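Guanine deaminase (Escherichia coli, PDB 6OHB) catalyses the zinc-dependent hydrolytic deamination of guanine to xanthine and ammonia, the step that opens guanine degradation. Local coordinates at residues Gly77-His82 with Gly366-Leu371; Thr236-Asn241 with Cys272-Cys277; Phe297-Asn302 with Val322-Asp327. All blocks are in the same frame, centred on the assembly; numbering follows the deposited sequence.

Contact 1 of 3, residues Gly77-His82 with Gly366-Leu371. With ZN (zinc ion), chain E.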
# COMPACT_ATOMS: atom_id res chain seq x y z
N GLY A 77 -5.85 2.55 -21.22
CA GLY A 77 -5.03 1.53 -20.59
C GLY A 77 -3.82 2.14 -19.90
O GLY A 77 -3.23 3.11 -20.37
N PHE A 78 -3.47 1.57 -18.74
CA PHE A 78 -2.33 2.07 -17.99
C PHE A 78 -1.01 1.71 -18.67
O PHE A 78 -0.88 0.66 -19.32
CB PHE A 78 -2.35 1.55 -16.56
CG PHE A 78 -3.59 1.93 -15.80
CD1 PHE A 78 -4.05 3.24 -15.82
CD2 PHE A 78 -4.31 0.99 -15.09
CE1 PHE A 78 -5.20 3.60 -15.14
CE2 PHE A 78 -5.45 1.34 -14.40
CZ PHE A 78 -5.90 2.65 -14.43
N VAL A 79 -0.01 2.57 -18.46
CA VAL A 79 1.30 2.47 -19.08
C VAL A 79 2.33 2.29 -17.97
O VAL A 79 2.56 3.21 -17.17
CB VAL A 79 1.62 3.71 -19.93
CG1 VAL A 79 2.99 3.58 -20.56
CG2 VAL A 79 0.53 3.92 -21.00
N ASP A 80 2.96 1.12 -17.94
CA ASP A 80 3.95 0.75 -16.92
C ASP A 80 5.34 0.88 -17.54
O ASP A 80 5.73 0.05 -18.37
CB ASP A 80 3.68 -0.68 -16.45
CG ASP A 80 4.41 -1.02 -15.16
OD1 ASP A 80 5.47 -0.41 -14.87
OD2 ASP A 80 3.91 -1.90 -14.43
N THR A 81 6.11 1.87 -17.10
CA THR A 81 7.34 2.22 -17.80
C THR A 81 8.60 1.52 -17.29
O THR A 81 9.68 1.78 -17.83
CB THR A 81 7.56 3.74 -17.75
OG1 THR A 81 7.69 4.18 -16.39
CG2 THR A 81 6.41 4.48 -18.43
N HIS A 82 8.50 0.62 -16.30
CA HIS A 82 9.65 -0.19 -15.90
C HIS A 82 9.15 -1.38 -15.09
O HIS A 82 8.63 -1.21 -13.99
CB HIS A 82 10.67 0.62 -15.10
CG HIS A 82 11.86 -0.17 -14.64
ND1 HIS A 82 12.84 -0.60 -15.51
CD2 HIS A 82 12.21 -0.62 -13.42
CE1 HIS A 82 13.75 -1.28 -14.83
NE2 HIS A 82 13.40 -1.30 -13.56
N GLY A 366 0.63 10.74 -19.89
CA GLY A 366 1.98 11.10 -19.50
C GLY A 366 2.95 9.93 -19.60
O GLY A 366 4.10 10.09 -20.02
N GLY A 367 2.50 8.73 -19.21
CA GLY A 367 3.35 7.57 -19.35
C GLY A 367 3.65 7.25 -20.80
O GLY A 367 4.81 7.03 -21.17
N ALA A 368 2.61 7.25 -21.64
CA ALA A 368 2.82 7.05 -23.08
C ALA A 368 3.79 8.08 -23.64
O ALA A 368 4.64 7.74 -24.47
CB ALA A 368 1.48 7.11 -23.82
N LYS A 369 3.68 9.33 -23.19
CA LYS A 369 4.58 10.38 -23.63
C LYS A 369 6.02 10.09 -23.23
O LYS A 369 6.95 10.30 -24.02
CB LYS A 369 4.13 11.72 -23.06
CG LYS A 369 5.12 12.85 -23.24
CD LYS A 369 5.00 13.46 -24.61
CE LYS A 369 5.69 14.81 -24.65
NZ LYS A 369 5.42 15.58 -23.39
N SER A 370 6.24 9.61 -21.99
CA SER A 370 7.60 9.27 -21.58
C SER A 370 8.17 8.14 -22.43
O SER A 370 9.38 8.09 -22.66
CB SER A 370 7.63 8.89 -20.10
OG SER A 370 7.32 7.51 -19.91
N LEU A 371 7.31 7.25 -22.92
CA LEU A 371 7.74 6.19 -23.82
C LEU A 371 7.72 6.61 -25.29
O LEU A 371 8.05 5.79 -26.15
CB LEU A 371 6.87 4.94 -23.62
CG LEU A 371 6.95 4.34 -22.21
CD1 LEU A 371 6.24 3.00 -22.14
CD2 LEU A 371 8.41 4.21 -21.76
ZN ZN E . 14.28 -2.50 -12.21
O HOH W 1 8.97 6.72 -17.80
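The strand that carries Val79 and Thr81 runs past helix 366-370 at 41°, the two axes 7.8 Å apart at closest, and the backbones come nearest where CA of Val79 lies 5.5 Å from CA of Gly367. Gly367 is what allows this approach: a side chain there would probably crowd CB of Val79. Instead, Val79 CG1 sits 3.7 Å from the carbonyl carbon C of Gly367. With chi1 at 180°, this methyl is directed away from the backbone N, and it also touches Leu371 CD1 at 3.7 Å, the two side chains lying antiparallel to one another. Two residues on, Thr81 presents its methyl rather than its hydroxyl: CG2 packs 3.8 Å from CG of Leu371 and 3.5 Å from OG of Ser370. That serine hydroxyl donates back within the helix to Gly367 O, at 2.8 Å and on a lone pair in the carbonyl plane, and the same oxygen takes the backbone N-H of Leu371. A water donates to Ser370 OG and reaches Thr81 OG1 by a weak bond. The strand goes on to zinc through His82 NE2, while His235 holds His82 ND1. Around the helix end, Ser370 O binds Ser294 of strand 294-297, Leu371 O binds Trp233, and the Leu371 side chain rests on Leu139 of strand 135-141, consistent with a plug in the barrel end away from the metal.

Contact 2 of 3, residues Thr236-Asn241 with Cys272-Cys277; sequences THLCEN and CVFAHC. With ZN (zinc ion), chain E.
His276, Leu238 and Thr236 carry this pairing of the fifth and sixth strands of the (beta/alpha)8 barrel of the amidohydrolase superfamily, side by side and parallel. Four backbone bonds join the strands: Thr236 N to Val273 O, Ala275 N to Thr236 O, Leu238 N to Ala275 O, and last Cys277 N to Leu238 O at 2.8 Å, made after the chain has turned its corner at Ala275. Thr236 and Phe274 share the face turned from the metal. The methyl CG2 of Thr236 lies 3.5 Å from Phe274 CD1, a contact that follows from chi1 of -169°, which sends OG1 the other way to the carbonyl oxygens of Pro208 and Arg209. Leu238 adds a second apolar layer: its CD2 reaches Phe274 CB at 3.8 Å and Cys277 SG at 3.9 Å, and beyond them it meets Tyr258, Leu259 and Tyr262 of helix 258-264. His276 points into the site. Glu240 stacks on its ring, the carboxylate only 15° from the ring plane with CD over the centre, 3.2 Å above it, while CG makes a CH-pi contact 3.7 Å from the centroid. The stack contains no hydrogen bond; the imidazole nitrogens look elsewhere, ND1 to Asn302 OD1 and NE2, weakly, to Asp327 OD2. Glu240, like His237, is among the residues that probably bind the substrate. His237 is fixed to zinc through NE2 and held at ND1 by Arg209 O. Its ring meets that of His276 rim to rim with the planes at 18°, and at the join His237 CD2 stands 3.2 Å from His276 NE2.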
# COMPACT_ATOMS: atom_id res chain seq x y z
N THR A 236 17.39 1.36 -19.23
CA THR A 236 18.37 0.90 -18.24
C THR A 236 18.07 1.53 -16.89
O THR A 236 17.20 2.39 -16.77
CB THR A 236 19.80 1.22 -18.70
OG1 THR A 236 20.74 0.54 -17.86
CG2 THR A 236 20.07 2.72 -18.66
N HIS A 237 18.80 1.08 -15.86
CA HIS A 237 18.68 1.63 -14.51
C HIS A 237 19.69 2.76 -14.32
O HIS A 237 20.77 2.74 -14.91
CB HIS A 237 18.91 0.54 -13.46
CG HIS A 237 17.81 -0.50 -13.36
ND1 HIS A 237 17.80 -1.66 -14.11
CD2 HIS A 237 16.73 -0.57 -12.55
CE1 HIS A 237 16.75 -2.38 -13.78
NE2 HIS A 237 16.08 -1.74 -12.84
N LEU A 238 19.34 3.77 -13.50
CA LEU A 238 20.22 4.91 -13.32
C LEU A 238 20.04 5.55 -11.94
O LEU A 238 18.93 5.94 -11.60
CB LEU A 238 19.98 5.97 -14.41
CG LEU A 238 20.77 7.29 -14.33
CD1 LEU A 238 22.24 7.05 -14.63
CD2 LEU A 238 20.19 8.32 -15.29
N CYS A 239 21.14 5.67 -11.20
CA CYS A 239 21.20 6.32 -9.88
C CYS A 239 20.01 5.95 -8.99
O CYS A 239 19.29 6.81 -8.48
CB CYS A 239 21.32 7.84 -10.03
SG CYS A 239 22.54 8.41 -11.23
N GLU A 240 19.87 4.65 -8.77
CA GLU A 240 18.86 4.18 -7.83
C GLU A 240 19.36 4.28 -6.39
O GLU A 240 18.60 4.67 -5.49
CB GLU A 240 18.48 2.73 -8.17
CG GLU A 240 17.43 2.09 -7.26
CD GLU A 240 17.07 0.67 -7.69
OE1 GLU A 240 17.72 0.15 -8.62
OE2 GLU A 240 16.14 0.08 -7.10
N ASN A 241 20.63 3.95 -6.16
CA ASN A 241 21.20 3.80 -4.83
C ASN A 241 22.58 4.44 -4.79
O ASN A 241 23.31 4.43 -5.78
CB ASN A 241 21.26 2.31 -4.45
CG ASN A 241 21.91 2.08 -3.11
OD1 ASN A 241 22.99 1.50 -3.04
ND2 ASN A 241 21.25 2.53 -2.05
N CYS A 272 14.84 6.91 -24.72
CA CYS A 272 15.78 6.34 -23.77
C CYS A 272 15.22 6.56 -22.37
O CYS A 272 15.02 7.71 -21.96
CB CYS A 272 17.17 6.98 -23.91
SG CYS A 272 17.82 7.00 -25.62
N VAL A 273 14.95 5.47 -21.66
CA VAL A 273 14.24 5.50 -20.38
C VAL A 273 15.18 4.99 -19.30
O VAL A 273 15.69 3.86 -19.38
CB VAL A 273 12.94 4.68 -20.42
CG1 VAL A 273 12.23 4.77 -19.07
CG2 VAL A 273 12.03 5.18 -21.53
N PHE A 274 15.35 5.80 -18.26
CA PHE A 274 16.24 5.51 -17.15
C PHE A 274 15.39 5.31 -15.90
O PHE A 274 14.69 6.23 -15.47
CB PHE A 274 17.26 6.64 -16.97
CG PHE A 274 18.12 6.86 -18.18
CD1 PHE A 274 19.23 6.06 -18.41
CD2 PHE A 274 17.81 7.86 -19.10
CE1 PHE A 274 20.02 6.25 -19.53
CE2 PHE A 274 18.60 8.05 -20.22
CZ PHE A 274 19.71 7.25 -20.43
N ALA A 275 15.47 4.12 -15.34
CA ALA A 275 14.69 3.76 -14.16
C ALA A 275 15.31 4.33 -12.90
O ALA A 275 16.54 4.36 -12.76
CB ALA A 275 14.57 2.24 -14.05
N HIS A 276 14.44 4.81 -12.01
CA HIS A 276 14.71 5.23 -10.63
C HIS A 276 15.14 6.68 -10.55
O HIS A 276 14.33 7.54 -10.20
CB HIS A 276 15.72 4.30 -9.96
CG HIS A 276 15.28 2.87 -9.93
ND1 HIS A 276 14.18 2.44 -9.22
CD2 HIS A 276 15.79 1.76 -10.53
CE1 HIS A 276 14.02 1.14 -9.38
NE2 HIS A 276 14.99 0.70 -10.17
N CYS A 277 16.40 6.98 -10.88
CA CYS A 277 16.88 8.37 -10.92
C CYS A 277 16.63 9.08 -9.59
O CYS A 277 16.16 10.21 -9.55
CB CYS A 277 16.24 9.14 -12.07
SG CYS A 277 16.67 8.51 -13.70
ZN ZN E . 14.28 -2.50 -12.21

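Contact 3 of 3, residues Phe297-Asn302 with Val322-Asp327. With ZN (zinc ion), chain E.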
# COMPACT_ATOMS: atom_id res chain seq x y z
N PHE A 297 9.69 6.52 -12.85
CA PHE A 297 9.47 6.71 -11.41
C PHE A 297 8.85 5.44 -10.84
O PHE A 297 7.76 5.03 -11.26
CB PHE A 297 8.57 7.94 -11.22
CG PHE A 297 8.28 8.30 -9.78
CD1 PHE A 297 9.01 7.79 -8.72
CD2 PHE A 297 7.24 9.18 -9.50
CE1 PHE A 297 8.71 8.15 -7.42
CE2 PHE A 297 6.93 9.54 -8.21
CZ PHE A 297 7.67 9.02 -7.16
N CYS A 298 9.54 4.81 -9.88
CA CYS A 298 9.08 3.57 -9.24
C CYS A 298 9.09 3.74 -7.73
O CYS A 298 10.06 3.34 -7.06
CB CYS A 298 9.97 2.38 -9.62
SG CYS A 298 10.58 2.31 -11.31
N PRO A 299 8.01 4.27 -7.15
CA PRO A 299 8.05 4.56 -5.70
C PRO A 299 8.10 3.33 -4.81
O PRO A 299 8.77 3.35 -3.76
CB PRO A 299 6.77 5.38 -5.47
CG PRO A 299 5.87 5.00 -6.61
CD PRO A 299 6.78 4.77 -7.78
N THR A 300 7.43 2.24 -5.20
CA THR A 300 7.30 1.09 -4.31
C THR A 300 8.65 0.44 -4.02
O THR A 300 9.02 0.22 -2.86
CB THR A 300 6.33 0.07 -4.92
OG1 THR A 300 5.05 0.68 -5.09
CG2 THR A 300 6.17 -1.14 -4.00
N SER A 301 9.41 0.11 -5.07
CA SER A 301 10.73 -0.46 -4.87
C SER A 301 11.69 0.55 -4.24
O SER A 301 12.55 0.17 -3.45
CB SER A 301 11.29 -1.01 -6.18
OG SER A 301 11.97 -0.01 -6.91
N ASN A 302 11.54 1.84 -4.56
CA ASN A 302 12.38 2.85 -3.91
C ASN A 302 12.19 2.81 -2.39
O ASN A 302 13.14 2.99 -1.63
CB ASN A 302 12.06 4.25 -4.43
CG ASN A 302 12.49 4.46 -5.87
OD1 ASN A 302 13.17 3.63 -6.48
ND2 ASN A 302 12.10 5.60 -6.43
N VAL A 322 8.47 12.06 -17.29
CA VAL A 322 8.43 11.05 -16.24
C VAL A 322 7.23 10.14 -16.45
O VAL A 322 6.11 10.63 -16.70
CB VAL A 322 8.37 11.69 -14.83
CG1 VAL A 322 8.10 10.63 -13.77
CG2 VAL A 322 9.66 12.42 -14.53
N GLY A 323 7.45 8.83 -16.35
CA GLY A 323 6.39 7.85 -16.30
C GLY A 323 6.52 7.00 -15.04
O GLY A 323 7.52 7.07 -14.32
N MET A 324 5.48 6.21 -14.77
CA MET A 324 5.42 5.37 -13.58
C MET A 324 5.80 3.93 -13.91
O MET A 324 5.34 3.37 -14.91
CB MET A 324 4.02 5.40 -12.96
CG MET A 324 3.49 6.78 -12.61
SD MET A 324 4.50 7.67 -11.40
CE MET A 324 4.53 6.49 -10.05
N GLY A 325 6.62 3.33 -13.06
CA GLY A 325 6.97 1.93 -13.18
C GLY A 325 6.77 1.21 -11.86
O GLY A 325 6.83 1.81 -10.79
N THR A 326 6.47 -0.08 -11.95
CA THR A 326 6.28 -0.91 -10.76
C THR A 326 7.56 -1.54 -10.17
O THR A 326 7.55 -1.85 -8.97
CB THR A 326 5.27 -2.03 -11.05
OG1 THR A 326 5.71 -2.83 -12.15
CG2 THR A 326 3.90 -1.45 -11.35
N ASP A 327 8.66 -1.66 -10.94
CA ASP A 327 9.81 -2.56 -10.67
C ASP A 327 9.33 -3.85 -10.05
O ASP A 327 9.82 -4.27 -9.00
CB ASP A 327 10.98 -1.93 -9.87
CG ASP A 327 12.37 -2.28 -10.53
OD1 ASP A 327 12.38 -3.14 -11.37
OD2 ASP A 327 13.49 -1.85 -10.31
ZN ZN E . 14.28 -2.50 -12.21
O HOH W 2 6.89 1.43 -8.02
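Met324 folds its thioether alongside the Phe297 side chain, SD lying 3.7 Å from ring atom CD2 in an oblique Met-aromatic contact. The methionine is bent at both chi2 and chi3 (-60° and -56°), and this curl carries its methyl on to Pro299, where CE stands 3.6 Å from CD. That same proline carbon sits above one face of the Phe297 ring, offset toward the rim, which makes a small apolar knot of the three side chains. Val322 adds to it through CG1, 3.7 Å from Phe297 CB; outside the two segments Phe310 meets the ring, and Ala343 of helix 336-349 touches the side chain. Cut back to an alanine, this phenylalanine position would probably lose the ring beside Met324 SD and against Pro299 CD, and the thioether would be less firmly held.

The backbones of Phe297 and Met324 pair in parallel. Phe297 N donates to Gly323 O, and Gly325 N returns a bond of 2.7 Å to Phe297 O. Gly325 has no side chain, and a CB there would probably crowd Cys298 SG. As the two chains part, one water bridges them: it accepts from Thr300 N and donates to Gly325 O at 2.8 Å. Farther along, Ser301 OG rests 3.7 Å from Asp327 CB, a van der Waals contact on the side chain that ends in the metal ligand. Asp327 grips zinc with both carboxylate oxygens, OD1 and OD2 each at 2.2 Å. A metal-binding aspartate at the end of the eighth barrel strand is a characteristic element of the amidohydrolase site; here the segment after the seventh strand packs beside it.

In the fold
All three contacts belong to one eight-stranded barrel and converge on the same zinc ion. Contact 1 spans the longest loop, from strand 73-84 to helix 365-370, and the other two are nested inside it in series, contact 2 closing before contact 3 opens. Their centres lie about 15 Å (1 and 2), 11 Å (1 and 3) and 10 Å (2 and 3) apart. Strand 321-324 meets strand 73-84 where Thr81 N probably bonds Met324 O, closing the barrel between contacts 1 and 3. Each contact supplies one zinc-binding residue, His82, His237 and Asp327 in turn, and His84 completes the set, so distant parts of the sequence build one catalytic centre.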